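V-type ATP synthase alpha chain (PDB 5BN3) is subunit A of a V-type ATP synthase, an alpha/beta-family protein with a P-loop nucleotide-binding domain and bound ADP. Local coordinates at residues V146-E151 with L178-P183; Y348-L353 with L395-A400; R482-G487 with R511-Y516. One frame throughout, in Å; residues are numbered along the deposited sequence.

Contact 1: residues V146-E151 with L178-P183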
loop_
_atom_site.group_PDB
_atom_site.type_symbol
_atom_site.label_atom_id
_atom_site.label_comp_id
_atom_site.label_asym_id
_atom_site.label_seq_id
_atom_site.Cartn_x
_atom_site.Cartn_y
_atom_site.Cartn_z
ATOM N N VAL A 146 10.537 5.784 53.734
ATOM C CA VAL A 146 9.356 6.587 54.013
ATOM C C VAL A 146 8.913 7.286 52.734
ATOM O O VAL A 146 9.745 7.572 51.869
ATOM C CB VAL A 146 9.630 7.615 55.132
ATOM C CG1 VAL A 146 10.033 6.907 56.411
ATOM C CG2 VAL A 146 10.712 8.589 54.715
ATOM N N PRO A 147 7.600 7.540 52.595
ATOM C CA PRO A 147 7.084 8.192 51.385
ATOM C C PRO A 147 7.781 9.522 51.120
ATOM O O PRO A 147 8.205 10.178 52.072
ATOM C CB PRO A 147 5.613 8.438 51.724
ATOM C CG PRO A 147 5.276 7.383 52.722
ATOM C CD PRO A 147 6.522 7.186 53.538
ATOM N N PRO A 148 7.909 9.908 49.839
ATOM C CA PRO A 148 8.577 11.161 49.466
ATOM C C PRO A 148 7.996 12.399 50.152
ATOM O O PRO A 148 8.715 13.386 50.320
ATOM C CB PRO A 148 8.340 11.241 47.954
ATOM C CG PRO A 148 8.247 9.819 47.522
ATOM C CD PRO A 148 7.560 9.097 48.657
ATOM N N ASN A 149 6.727 12.345 50.548
ATOM C CA ASN A 149 6.078 13.509 51.152
ATOM C C ASN A 149 6.134 13.603 52.681
ATOM O O ASN A 149 5.697 14.603 53.251
ATOM C CB ASN A 149 4.630 13.659 50.655
ATOM C CG ASN A 149 3.709 12.546 51.145
ATOM O OD1 ASN A 149 4.096 11.698 51.949
ATOM N ND2 ASN A 149 2.469 12.561 50.664
ATOM N N VAL A 150 6.661 12.577 53.348
ATOM C CA VAL A 150 6.768 12.642 54.806
ATOM C C VAL A 150 8.114 13.210 55.262
ATOM O O VAL A 150 9.160 12.954 54.659
ATOM C CB VAL A 150 6.449 11.292 55.510
ATOM C CG1 VAL A 150 5.433 10.497 54.709
ATOM C CG2 VAL A 150 7.703 10.479 55.734
ATOM N N GLU A 151 8.063 13.997 56.331
ATOM C CA GLU A 151 9.227 14.709 56.834
ATOM C C GLU A 151 8.950 15.115 58.275
ATOM O O GLU A 151 7.798 15.342 58.651
ATOM C CB GLU A 151 9.491 15.951 55.975
ATOM C CG GLU A 151 10.745 16.738 56.338
ATOM C CD GLU A 151 10.850 18.049 55.577
ATOM O OE1 GLU A 151 9.834 18.485 54.995
ATOM O OE2 GLU A 151 11.949 18.646 55.561
ATOM N N LEU A 178 4.928 -0.314 57.066
ATOM C CA LEU A 178 5.971 -1.007 56.319
ATOM C C LEU A 178 5.750 -0.821 54.821
ATOM O O LEU A 178 6.604 -1.176 54.006
ATOM C CB LEU A 178 5.984 -2.498 56.666
ATOM C CG LEU A 178 6.542 -2.883 58.038
ATOM C CD1 LEU A 178 6.342 -4.362 58.315
ATOM C CD2 LEU A 178 8.012 -2.537 58.113
ATOM N N TYR A 179 4.597 -0.254 54.471
ATOM C CA TYR A 179 4.244 -0.021 53.075
ATOM C C TYR A 179 3.628 1.358 52.877
ATOM O O TYR A 179 3.133 1.968 53.827
ATOM C CB TYR A 179 3.247 -1.080 52.598
ATOM C CG TYR A 179 1.806 -0.790 52.972
ATOM C CD1 TYR A 179 1.318 -1.102 54.233
ATOM C CD2 TYR A 179 0.934 -0.219 52.056
ATOM C CE1 TYR A 179 0.006 -0.846 54.571
ATOM C CE2 TYR A 179 -0.377 0.042 52.387
ATOM C CZ TYR A 179 -0.836 -0.274 53.645
ATOM O OH TYR A 179 -2.144 -0.018 53.976
ATOM N N HIS A 180 3.654 1.839 51.639
ATOM C CA HIS A 180 2.886 3.026 51.269
ATOM C C HIS A 180 2.309 2.872 49.867
ATOM O O HIS A 180 2.780 2.049 49.079
ATOM C CB HIS A 180 3.721 4.307 51.391
ATOM C CG HIS A 180 4.787 4.450 50.347
ATOM N ND1 HIS A 180 6.019 3.846 50.454
ATOM C CD2 HIS A 180 4.809 5.155 49.190
ATOM C CE1 HIS A 180 6.753 4.159 49.399
ATOM N NE2 HIS A 180 6.044 4.951 48.618
ATOM N N GLU A 181 1.272 3.649 49.569
ATOM C CA GLU A 181 0.620 3.588 48.268
ATOM C C GLU A 181 1.180 4.655 47.339
ATOM O O GLU A 181 1.556 5.741 47.784
ATOM C CB GLU A 181 -0.892 3.770 48.419
ATOM C CG GLU A 181 -1.590 2.636 49.148
ATOM C CD GLU A 181 -3.094 2.825 49.201
ATOM O OE1 GLU A 181 -3.544 3.990 49.230
ATOM O OE2 GLU A 181 -3.826 1.813 49.205
ATOM N N TRP A 182 1.234 4.347 46.047
ATOM C CA TRP A 182 1.728 5.302 45.064
ATOM C C TRP A 182 0.979 5.186 43.740
ATOM O O TRP A 182 0.750 4.079 43.249
ATOM C CB TRP A 182 3.229 5.106 44.839
ATOM C CG TRP A 182 3.837 6.195 44.029
ATOM C CD1 TRP A 182 4.023 6.208 42.678
ATOM C CD2 TRP A 182 4.330 7.446 44.516
ATOM N NE1 TRP A 182 4.608 7.391 42.295
ATOM C CE2 TRP A 182 4.806 8.168 43.406
ATOM C CE3 TRP A 182 4.417 8.025 45.785
ATOM C CZ2 TRP A 182 5.363 9.442 43.527
ATOM C CZ3 TRP A 182 4.967 9.285 45.904
ATOM C CH2 TRP A 182 5.434 9.981 44.783
ATOM N N PRO A 183 0.593 6.332 43.159
ATOM C CA PRO A 183 -0.096 6.356 41.863
ATOM C C PRO A 183 0.827 5.851 40.754
ATOM O O PRO A 183 1.888 6.436 40.537
ATOM C CB PRO A 183 -0.399 7.846 41.651
ATOM C CG PRO A 183 -0.300 8.467 43.020
ATOM C CD PRO A 183 0.761 7.682 43.723
#

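Contact 2: residues Y348-L353 with L395-A400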
loop_
_atom_site.group_PDB
_atom_site.type_symbol
_atom_site.label_atom_id
_atom_site.label_comp_id
_atom_site.label_asym_id
_atom_site.label_seq_id
_atom_site.Cartn_x
_atom_site.Cartn_y
_atom_site.Cartn_z
ATOM N N TYR A 348 -0.807 9.904 19.745
ATOM C CA TYR A 348 -0.006 10.090 20.951
ATOM C C TYR A 348 0.747 8.827 21.376
ATOM O O TYR A 348 1.192 8.723 22.518
ATOM C CB TYR A 348 -0.875 10.617 22.103
ATOM C CG TYR A 348 -2.192 9.893 22.290
ATOM C CD1 TYR A 348 -2.265 8.721 23.028
ATOM C CD2 TYR A 348 -3.367 10.400 21.750
ATOM C CE1 TYR A 348 -3.464 8.064 23.209
ATOM C CE2 TYR A 348 -4.571 9.749 21.928
ATOM C CZ TYR A 348 -4.612 8.583 22.658
ATOM O OH TYR A 348 -5.806 7.925 22.841
ATOM N N LEU A 349 0.902 7.879 20.454
ATOM C CA LEU A 349 1.596 6.624 20.750
ATOM C C LEU A 349 3.015 6.851 21.271
ATOM O O LEU A 349 3.410 6.261 22.275
ATOM C CB LEU A 349 1.635 5.720 19.514
ATOM C CG LEU A 349 2.408 4.408 19.679
ATOM C CD1 LEU A 349 1.776 3.544 20.758
ATOM C CD2 LEU A 349 2.490 3.643 18.365
ATOM N N LEU A 350 3.772 7.708 20.590
ATOM C CA LEU A 350 5.155 7.983 20.978
ATOM C C LEU A 350 5.253 8.567 22.386
ATOM O O LEU A 350 6.118 8.176 23.169
ATOM C CB LEU A 350 5.815 8.928 19.967
ATOM C CG LEU A 350 7.244 9.368 20.302
ATOM C CD1 LEU A 350 8.193 8.186 20.275
ATOM C CD2 LEU A 350 7.717 10.454 19.350
ATOM N N ARG A 351 4.357 9.496 22.702
ATOM C CA ARG A 351 4.332 10.134 24.016
ATOM C C ARG A 351 4.028 9.119 25.113
ATOM O O ARG A 351 4.627 9.159 26.192
ATOM C CB ARG A 351 3.291 11.261 24.031
ATOM C CG ARG A 351 3.315 12.142 25.274
ATOM C CD ARG A 351 2.178 13.155 25.244
ATOM N NE ARG A 351 0.875 12.520 25.435
ATOM C CZ ARG A 351 -0.273 13.021 24.991
ATOM N NH1 ARG A 351 -0.283 14.164 24.323
ATOM N NH2 ARG A 351 -1.408 12.373 25.208
ATOM N N LYS A 352 3.102 8.206 24.829
ATOM C CA LYS A 352 2.721 7.171 25.786
ATOM C C LYS A 352 3.867 6.201 26.038
ATOM O O LYS A 352 4.146 5.852 27.183
ATOM C CB LYS A 352 1.486 6.409 25.291
ATOM C CG LYS A 352 0.179 7.190 25.387
ATOM C CD LYS A 352 -0.233 7.403 26.841
ATOM C CE LYS A 352 -1.580 8.111 26.942
ATOM N NZ LYS A 352 -2.081 8.154 28.349
ATOM N N LEU A 353 4.521 5.764 24.965
ATOM C CA LEU A 353 5.689 4.894 25.078
ATOM C C LEU A 353 6.786 5.568 25.896
ATOM O O LEU A 353 7.470 4.922 26.690
ATOM C CB LEU A 353 6.219 4.530 23.688
ATOM C CG LEU A 353 5.376 3.554 22.863
ATOM C CD1 LEU A 353 5.934 3.413 21.458
ATOM C CD2 LEU A 353 5.325 2.195 23.540
ATOM N N LEU A 395 12.541 2.815 18.964
ATOM C CA LEU A 395 13.949 2.990 18.601
ATOM C C LEU A 395 14.460 4.407 18.849
ATOM O O LEU A 395 15.665 4.626 18.975
ATOM C CB LEU A 395 14.184 2.587 17.141
ATOM C CG LEU A 395 14.021 1.096 16.846
ATOM C CD1 LEU A 395 14.513 0.755 15.446
ATOM C CD2 LEU A 395 14.752 0.278 17.890
ATOM N N ARG A 396 13.550 5.373 18.926
ATOM C CA ARG A 396 13.956 6.746 19.209
ATOM C C ARG A 396 13.908 7.053 20.705
ATOM O O ARG A 396 14.156 8.184 21.125
ATOM C CB ARG A 396 13.110 7.739 18.405
ATOM C CG ARG A 396 13.224 7.541 16.897
ATOM C CD ARG A 396 12.943 8.822 16.131
ATOM N NE ARG A 396 11.647 9.398 16.475
ATOM C CZ ARG A 396 10.491 9.009 15.945
ATOM N NH1 ARG A 396 10.465 8.036 15.046
ATOM N NH2 ARG A 396 9.361 9.594 16.315
ATOM N N LEU A 397 13.618 6.029 21.505
ATOM C CA LEU A 397 13.533 6.188 22.956
ATOM C C LEU A 397 14.568 5.357 23.721
ATOM O O LEU A 397 14.994 5.743 24.811
ATOM C CB LEU A 397 12.124 5.839 23.451
ATOM C CG LEU A 397 10.969 6.726 22.982
ATOM C CD1 LEU A 397 9.625 6.130 23.390
ATOM C CD2 LEU A 397 11.112 8.132 23.539
ATOM N N VAL A 398 14.979 4.226 23.150
ATOM C CA VAL A 398 15.857 3.292 23.867
ATOM C C VAL A 398 17.330 3.424 23.478
ATOM O O VAL A 398 17.666 4.104 22.507
ATOM C CB VAL A 398 15.399 1.826 23.695
ATOM C CG1 VAL A 398 13.979 1.657 24.204
ATOM C CG2 VAL A 398 15.491 1.401 22.232
ATOM N N GLY A 399 18.201 2.767 24.240
ATOM C CA GLY A 399 19.637 2.896 24.047
ATOM C C GLY A 399 20.261 1.799 23.203
ATOM O O GLY A 399 21.438 1.885 22.843
ATOM N N ALA A 400 19.483 0.765 22.888
ATOM C CA ALA A 400 19.968 -0.319 22.035
ATOM C C ALA A 400 18.855 -1.043 21.300
ATOM O O ALA A 400 17.723 -1.126 21.785
ATOM C CB ALA A 400 20.779 -1.317 22.843
#

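Contact 3: residues R482-G487 with R511-Y516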
loop_
_atom_site.group_PDB
_atom_site.type_symbol
_atom_site.label_atom_id
_atom_site.label_comp_id
_atom_site.label_asym_id
_atom_site.label_seq_id
_atom_site.Cartn_x
_atom_site.Cartn_y
_atom_site.Cartn_z
ATOM N N ARG A 482 31.764 -19.011 10.827
ATOM C CA ARG A 482 31.040 -20.177 11.323
ATOM C C ARG A 482 31.381 -20.469 12.785
ATOM O O ARG A 482 30.506 -20.823 13.578
ATOM C CB ARG A 482 31.334 -21.404 10.451
ATOM C CG ARG A 482 30.722 -22.700 10.978
ATOM C CD ARG A 482 31.029 -23.896 10.085
ATOM N NE ARG A 482 30.465 -25.136 10.619
ATOM C CZ ARG A 482 31.159 -26.041 11.304
ATOM N NH1 ARG A 482 32.451 -25.853 11.534
ATOM N NH2 ARG A 482 30.562 -27.137 11.754
ATOM N N ILE A 483 32.656 -20.312 13.132
ATOM C CA ILE A 483 33.123 -20.546 14.496
ATOM C C ILE A 483 32.521 -19.536 15.473
ATOM O O ILE A 483 32.087 -19.897 16.568
ATOM C CB ILE A 483 34.663 -20.478 14.578
ATOM C CG1 ILE A 483 35.294 -21.580 13.720
ATOM C CG2 ILE A 483 35.135 -20.617 16.014
ATOM C CD1 ILE A 483 36.807 -21.560 13.728
ATOM N N ILE A 484 32.499 -18.270 15.068
ATOM C CA ILE A 484 31.930 -17.210 15.892
ATOM C C ILE A 484 30.422 -17.406 16.065
ATOM O O ILE A 484 29.894 -17.263 17.169
ATOM C CB ILE A 484 32.230 -15.819 15.286
ATOM C CG1 ILE A 484 33.736 -15.534 15.344
ATOM C CG2 ILE A 484 31.461 -14.731 16.020
ATOM C CD1 ILE A 484 34.193 -14.410 14.431
ATOM N N ARG A 485 29.736 -17.745 14.976
ATOM C CA ARG A 485 28.293 -17.966 15.019
ATOM C C ARG A 485 27.909 -19.196 15.841
ATOM O O ARG A 485 27.061 -19.111 16.727
ATOM C CB ARG A 485 27.716 -18.068 13.602
ATOM C CG ARG A 485 27.612 -16.731 12.874
ATOM C CD ARG A 485 26.959 -16.869 11.501
ATOM N NE ARG A 485 27.838 -17.499 10.516
ATOM C CZ ARG A 485 27.765 -18.775 10.155
ATOM N NH1 ARG A 485 26.849 -19.567 10.693
ATOM N NH2 ARG A 485 28.605 -19.261 9.252
ATOM N N GLU A 486 28.540 -20.332 15.556
ATOM C CA GLU A 486 28.171 -21.593 16.203
ATOM C C GLU A 486 28.812 -21.800 17.575
ATOM O O GLU A 486 28.306 -22.575 18.385
ATOM C CB GLU A 486 28.493 -22.788 15.291
ATOM C CG GLU A 486 27.654 -22.859 14.020
ATOM C CD GLU A 486 27.970 -24.083 13.175
ATOM O OE1 GLU A 486 28.847 -24.880 13.572
ATOM O OE2 GLU A 486 27.338 -24.249 12.109
ATOM N N GLY A 487 29.922 -21.115 17.835
ATOM C CA GLY A 487 30.652 -21.315 19.075
ATOM C C GLY A 487 30.564 -20.179 20.077
ATOM O O GLY A 487 30.865 -20.371 21.254
ATOM N N ARG A 511 39.093 -15.297 23.529
ATOM C CA ARG A 511 40.548 -15.425 23.487
ATOM C C ARG A 511 41.022 -16.630 22.680
ATOM O O ARG A 511 41.982 -16.527 21.919
ATOM C CB ARG A 511 41.120 -15.474 24.907
ATOM C CG ARG A 511 41.196 -14.113 25.580
ATOM C CD ARG A 511 41.670 -14.218 27.018
ATOM N NE ARG A 511 41.845 -12.899 27.618
ATOM C CZ ARG A 511 41.795 -12.654 28.923
ATOM N NH1 ARG A 511 41.566 -13.642 29.777
ATOM N NH2 ARG A 511 41.966 -11.419 29.372
ATOM N N ILE A 512 40.347 -17.764 22.838
ATOM C CA ILE A 512 40.728 -18.975 22.113
ATOM C C ILE A 512 40.357 -18.892 20.628
ATOM O O ILE A 512 41.078 -19.410 19.773
ATOM C CB ILE A 512 40.149 -20.250 22.778
ATOM C CG1 ILE A 512 40.717 -21.511 22.124
ATOM C CG2 ILE A 512 38.629 -20.258 22.725
ATOM C CD1 ILE A 512 42.224 -21.596 22.183
ATOM N N ILE A 513 39.246 -18.226 20.325
ATOM C CA ILE A 513 38.850 -17.984 18.941
ATOM C C ILE A 513 39.855 -17.046 18.271
ATOM O O ILE A 513 40.290 -17.287 17.144
ATOM C CB ILE A 513 37.429 -17.374 18.853
ATOM C CG1 ILE A 513 36.373 -18.416 19.228
ATOM C CG2 ILE A 513 37.149 -16.858 17.455
ATOM C CD1 ILE A 513 34.960 -17.860 19.280
ATOM N N HIS A 514 40.221 -15.980 18.976
ATOM C CA HIS A 514 41.209 -15.029 18.482
ATOM C C HIS A 514 42.568 -15.694 18.287
ATOM O O HIS A 514 43.272 -15.414 17.316
ATOM C CB HIS A 514 41.342 -13.848 19.443
ATOM C CG HIS A 514 42.477 -12.929 19.119
ATOM N ND1 HIS A 514 42.547 -12.222 17.937
ATOM C CD2 HIS A 514 43.587 -12.600 19.819
ATOM C CE1 HIS A 514 43.651 -11.498 17.925
ATOM N NE2 HIS A 514 44.301 -11.708 19.055
ATOM N N LYS A 515 42.933 -16.569 19.220
ATOM C CA LYS A 515 44.204 -17.282 19.160
ATOM C C LYS A 515 44.239 -18.241 17.974
ATOM O O LYS A 515 45.264 -18.384 17.310
ATOM C CB LYS A 515 44.452 -18.039 20.470
ATOM C CG LYS A 515 45.818 -18.704 20.566
ATOM C CD LYS A 515 45.984 -19.453 21.886
ATOM C CE LYS A 515 46.116 -18.509 23.075
ATOM N NZ LYS A 515 47.451 -17.852 23.141
ATOM N N TYR A 516 43.111 -18.894 17.711
ATOM C CA TYR A 516 42.987 -19.764 16.549
ATOM C C TYR A 516 43.111 -18.946 15.270
ATOM O O TYR A 516 43.741 -19.374 14.307
ATOM C CB TYR A 516 41.644 -20.499 16.576
ATOM C CG TYR A 516 41.399 -21.395 15.380
ATOM C CD1 TYR A 516 42.012 -22.636 15.284
ATOM C CD2 TYR A 516 40.545 -21.007 14.356
ATOM C CE1 TYR A 516 41.790 -23.462 14.197
ATOM C CE2 TYR A 516 40.316 -21.829 13.265
ATOM C CZ TYR A 516 40.942 -23.054 13.193
ATOM O OH TYR A 516 40.724 -23.881 12.116
#

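Contact 1: residues V146-E151 with L178-P183
Pro147 and Pro148, two consecutive prolines at the start of a turn, pack against His180 and Trp182, alternate residues of strand 180-183. Van der Waals packing carries the contact, and no hydrogen bond joins the two segments. Pro147 and His180 run past one another in opposite directions: Pro147 CG sits 3.7 Å from His180 CB, while Pro147 CB lies over one face of the imidazole, 4.1 Å above its plane and displaced toward the rim. His180 reaches this place because CG stands between its own backbone N and carbonyl carbon (chi1 71°), which raises the ring from the strand toward the prolines. Pro148 takes the neighbouring aromatic. Its CG comes within 3.7 Å of Trp182 CZ3 and 3.9 Å of Trp182 CH2, so the benzo end of the indole does the touching, at an oblique approach.

Backbone bonding shapes the proline side. Val150 N donates to Pro147 O at 3.1 Å, closing a type I beta turn from Pro147 to Val150 that puts Pro148 at its second position.

The polar atoms of the two aromatics look to residues just beyond the strand: His180 NE2 is hydrogen-bonded to Arg188 NH1 and Trp182 NE1 to Lys186 O, and Arg188 also makes a cation-pi contact with Trp182.

The turn links strands 140-145 and 152-157, which belong to two different antiparallel sheets of the barrel-sandwich family region. Strand 180-183 pairs antiparallel with strand 68-71, where His180 and Trp182 are hydrogen-bonded through their backbones to Leu71 and Ile69.

Contact 2: residues Y348-L353 with L395-A400
Leu353 and Leu397 mark the nearest backbone approach, 8.2 Å between their CA atoms, where the first turns of helix 349-357 face the non-helical chain that follows helix 389-395. Both segments belong to the nucleotide-binding domain, of the P-loop NTPase clan. Tyr348 occupies the N-cap position, and the bonds Lys352 N to Tyr348 O and Leu353 N to Leu349 O, each 3.0 Å, close the first turn with i to i+4 bonds. One turn of helix separates Leu350 from Leu353, so both direct their CB atoms at the other segment.

No hydrogen bond joins the two segments; leucine side chains make most of the contact, with the Arg396 guanidinium beside them. Leu397 reaches over to both Leu350 and Leu353: its CG is anti to the carbonyl carbon (chi1 -64°), and CD1 is the branch that meets the helix, 3.8 Å from Leu353 CB and 4.0 Å from Leu350 CD1. The side chains of Leu350 and Leu397 meet at a slant. Leu397 also touches Ala354, extending its packing along the same helix.

Leu350 divides its two methyls between neighbours, CD1 going to Leu397 and CD2 to Arg396. The arginine crosses it at about a right angle, with a bend at chi3 (-55°) turning the guanidinium back toward the helix. This end also faces the subunit interface: Arg396 NE is hydrogen-bonded to Asn230 OD1 of the neighbouring NEQ263 chain, and Leu350 packs on Asp233 of that chain. Toward Leu350 the guanidinium makes only a van der Waals contact, Arg396 NH2 lying 3.6 Å from Leu350 CD2, oblique to the guanidinium plane.

Contact 3: residues R482-G487 with R511-Y516
Ile483, Ile484, Ile513 and Tyr516 form a buried, purely apolar helix-to-helix contact in the C-terminal domain, between helices 472-489 and 503-523. The two short segments run nearly antiparallel, at 163°, and their axes approach to 11.1 Å. Ile484 and Ile513 have the nearest CA atoms, 7.6 Å apart. Ile513 meets both isoleucines through different branches: its CG1 lies 4.1 Å from Ile483 CG2, and its CG2 lies 4.2 Å from Ile484 CG1. Ile483 and Ile513 pass alongside one another in opposite directions.

The pair belongs to the helical bundle that makes up this domain. Helix 441-458 contributes Phe448, which touches both Ile484 and Ile513, so a third helix covers the same seam.

Ile483 sends its other branch to the aromatic ring. With CG1 anti to the carbonyl carbon (chi1 -63°) and the chain extended beyond it, CD1 arrives 3.5 Å from Tyr516 CE2 and 3.8 Å from Tyr516 CD2, oblique to the ring and with the two side chains at about a right angle. The phenol oxygen is held by the first helix too, through a hydrogen bond between Tyr516 OH and His479 NE2.

In the fold
From the N terminus, contact 1 closes first, across 26 intervening residues that hold 14 strand residues and no helix; it ties the loop 146-151 to strand 180-183. Contact 2 then closes a 41-residue excursion of mixed helix and strand within the nucleotide-binding domain, joining helix 349-357 to the chain after helix 389-395. Contact 3 closes a 23-residue one, joining helices 472-489 and 503-523 of the C-terminal domain. The three loops follow in series, with none nested or crossing. Centres of contacts 1 and 2 lie about 29 Å apart, those of contacts 2 and 3 about 36 Å. Contacts 1 and 3, about 52 Å between centres, fall on opposite sides of the chain's centre.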